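Local coordinates for protein DNA polymerase III, beta subunit (Thermotoga maritima, PDB 1VPK) that probably forms a ring-shaped head-to-tail homodimer around DNA that tethers DNA polymerases and other proteins to it, giving them processivity, at residues E290-E295 / M301-K306. Residues are numbered along the deposited sequence; the frame is centred on the assembly and turned at random.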
loop_
_atom_site.group_PDB
_atom_site.type_symbol
_atom_site.label_atom_id
_atom_site.label_comp_id
_atom_site.label_asym_id
_atom_site.label_seq_id
_atom_site.Cartn_x
_atom_site.Cartn_y
_atom_site.Cartn_z
ATOM N N GLU A 290 16.136 -16.742 5.473
ATOM C CA GLU A 290 15.833 -15.645 6.435
ATOM C C GLU A 290 17.026 -15.381 7.339
ATOM O O GLU A 290 16.901 -15.198 8.571
ATOM C CB GLU A 290 14.592 -15.973 7.280
ATOM C CG GLU A 290 13.405 -16.504 6.496
ATOM C CD GLU A 290 12.751 -15.492 5.558
ATOM O OE1 GLU A 290 12.872 -14.284 5.806
ATOM O OE2 GLU A 290 12.071 -15.905 4.585
ATOM N N SER A 291 18.202 -15.362 6.722
ATOM C CA SER A 291 19.459 -15.288 7.473
ATOM C C SER A 291 20.486 -14.479 6.729
ATOM O O SER A 291 20.562 -14.596 5.535
ATOM C CB SER A 291 19.993 -16.698 7.650
ATOM O OG SER A 291 21.363 -16.692 7.970
ATOM N N VAL A 292 21.245 -13.644 7.447
ATOM C CA VAL A 292 22.434 -13.010 6.932
ATOM C C VAL A 292 23.561 -13.330 7.911
ATOM O O VAL A 292 23.386 -13.207 9.111
ATOM C CB VAL A 292 22.269 -11.487 6.743
ATOM C CG1 VAL A 292 21.804 -10.761 8.050
ATOM C CG2 VAL A 292 23.589 -10.808 6.241
ATOM N N LYS A 293 24.677 -13.800 7.370
ATOM C CA LYS A 293 25.939 -13.980 8.092
ATOM C C LYS A 293 26.814 -12.750 7.879
ATOM O O LYS A 293 27.068 -12.329 6.726
ATOM C CB LYS A 293 26.648 -15.219 7.557
ATOM C CG LYS A 293 27.942 -15.551 8.270
ATOM C CD LYS A 293 28.539 -16.854 7.777
ATOM C CE LYS A 293 28.960 -16.732 6.328
ATOM N NZ LYS A 293 29.865 -17.860 5.931
ATOM N N PHE A 294 27.230 -12.157 9.004
ATOM C CA PHE A 294 28.187 -11.071 9.033
ATOM C C PHE A 294 29.544 -11.675 9.284
ATOM O O PHE A 294 29.706 -12.423 10.247
ATOM C CB PHE A 294 27.874 -10.085 10.158
ATOM C CG PHE A 294 26.636 -9.274 9.925
ATOM C CD1 PHE A 294 25.406 -9.830 10.020
ATOM C CD2 PHE A 294 26.704 -7.951 9.612
ATOM C CE1 PHE A 294 24.281 -9.084 9.791
ATOM C CE2 PHE A 294 25.572 -7.218 9.400
ATOM C CZ PHE A 294 24.382 -7.783 9.509
ATOM N N GLU A 295 30.482 -11.377 8.384
ATOM C CA GLU A 295 31.897 -11.694 8.507
ATOM C C GLU A 295 32.580 -10.345 8.712
ATOM O O GLU A 295 32.799 -9.554 7.771
ATOM C CB GLU A 295 32.402 -12.397 7.256
ATOM C CG GLU A 295 31.706 -13.707 7.007
ATOM C CD GLU A 295 31.977 -14.266 5.632
ATOM O OE1 GLU A 295 32.635 -13.620 4.812
ATOM O OE2 GLU A 295 31.535 -15.385 5.371
ATOM N N MET A 301 33.015 -5.452 6.497
ATOM C CA MET A 301 32.137 -6.465 6.965
ATOM C C MET A 301 31.499 -7.023 5.710
ATOM O O MET A 301 31.036 -6.241 4.888
ATOM C CB MET A 301 31.129 -5.760 7.868
ATOM C CG MET A 301 30.184 -6.582 8.528
ATOM S SD MET A 301 29.265 -5.664 9.787
ATOM C CE MET A 301 28.384 -4.397 8.923
ATOM N N ARG A 302 31.524 -8.342 5.519
ATOM C CA ARG A 302 30.799 -8.978 4.414
ATOM C C ARG A 302 29.482 -9.529 4.924
ATOM O O ARG A 302 29.445 -10.167 5.984
ATOM C CB ARG A 302 31.608 -10.126 3.805
ATOM C CG ARG A 302 33.030 -9.739 3.293
ATOM C CD ARG A 302 33.859 -10.994 3.003
ATOM N NE ARG A 302 33.799 -11.405 1.601
ATOM C CZ ARG A 302 33.734 -12.668 1.148
ATOM N NH1 ARG A 302 33.652 -13.711 1.976
ATOM N NH2 ARG A 302 33.691 -12.903 -0.166
ATOM N N LEU A 303 28.403 -9.285 4.185
ATOM C CA LEU A 303 27.102 -9.824 4.509
ATOM C C LEU A 303 26.816 -10.941 3.505
ATOM O O LEU A 303 26.910 -10.726 2.303
ATOM C CB LEU A 303 25.968 -8.776 4.437
ATOM C CG LEU A 303 25.938 -7.451 5.214
ATOM C CD1 LEU A 303 24.576 -7.071 5.695
ATOM C CD2 LEU A 303 26.929 -7.397 6.312
ATOM N N VAL A 304 26.447 -12.120 3.996
ATOM C CA VAL A 304 26.315 -13.273 3.149
ATOM C C VAL A 304 24.964 -13.917 3.369
ATOM O O VAL A 304 24.582 -14.179 4.525
ATOM C CB VAL A 304 27.427 -14.299 3.440
ATOM C CG1 VAL A 304 27.223 -15.608 2.606
ATOM C CG2 VAL A 304 28.770 -13.671 3.178
ATOM N N SER A 305 24.244 -14.177 2.285
ATOM C CA SER A 305 23.017 -14.995 2.374
ATOM C C SER A 305 22.987 -16.056 1.271
ATOM O O SER A 305 23.471 -15.846 0.159
ATOM C CB SER A 305 21.767 -14.089 2.394
ATOM O OG SER A 305 20.590 -14.837 2.709
ATOM N N LYS A 306 22.449 -17.236 1.592
ATOM C CA LYS A 306 22.430 -18.331 0.642
ATOM C C LYS A 306 21.068 -18.960 0.649
ATOM O O LYS A 306 20.430 -19.069 1.689
ATOM C CB LYS A 306 23.472 -19.401 0.954
ATOM C CG LYS A 306 24.849 -18.879 1.174
ATOM C CD LYS A 306 25.861 -20.001 1.490
ATOM C CE LYS A 306 27.239 -19.363 1.868
ATOM N NZ LYS A 306 28.353 -20.373 1.727
HETATM O O HOH W 1 21.483 -17.595 4.227
HETATM O O HOH W 2 23.435 -16.505 5.921
#
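E295 and R302 face each other as a hydrogen-bonded antiparallel pair, their backbones joined in both directions. Followed outward, the E295 CB lies 3.9 Å from R302 O; CG beside the backbone N (chi1 -62°) and an extended chain carry the carboxylate over the neighbouring strand, with CD 4.1 Å from both R302 NH1 and V304 CG2. OE1 offers its syn lone pair to R302 NH1 in a salt bridge (3.0 Å, N-H...O 150°), lying a little out of the guanidinium plane. OE2 takes a weak hydrogen bond from K293 NZ within a second salt bridge. One acid thus links two bases in a network that probably steadies its charge. Long, charged chains suit this mostly charged face, where buried V304 gives the K293 methylenes an apolar neighbour.

The other face is mostly apolar: V292, F294, M301 and L303. Flexible M301 reaches the F294 ring edge, SD 3.4 Å from F294 CD2, a Met-aromatic contact; branched L303 fits both that ring and helix 271-285, and V292 CG2 packs on L303 CB. Where backbone pairing ends, the small S305 supplies a donor, OG to S291 O at 2.8 Å, while a water accepts from K306 N and bonds weakly to S291 O. Charged on one side and apolar toward the helix, this is an amphipathic beta hairpin in the C-terminal domain of a beta sliding clamp.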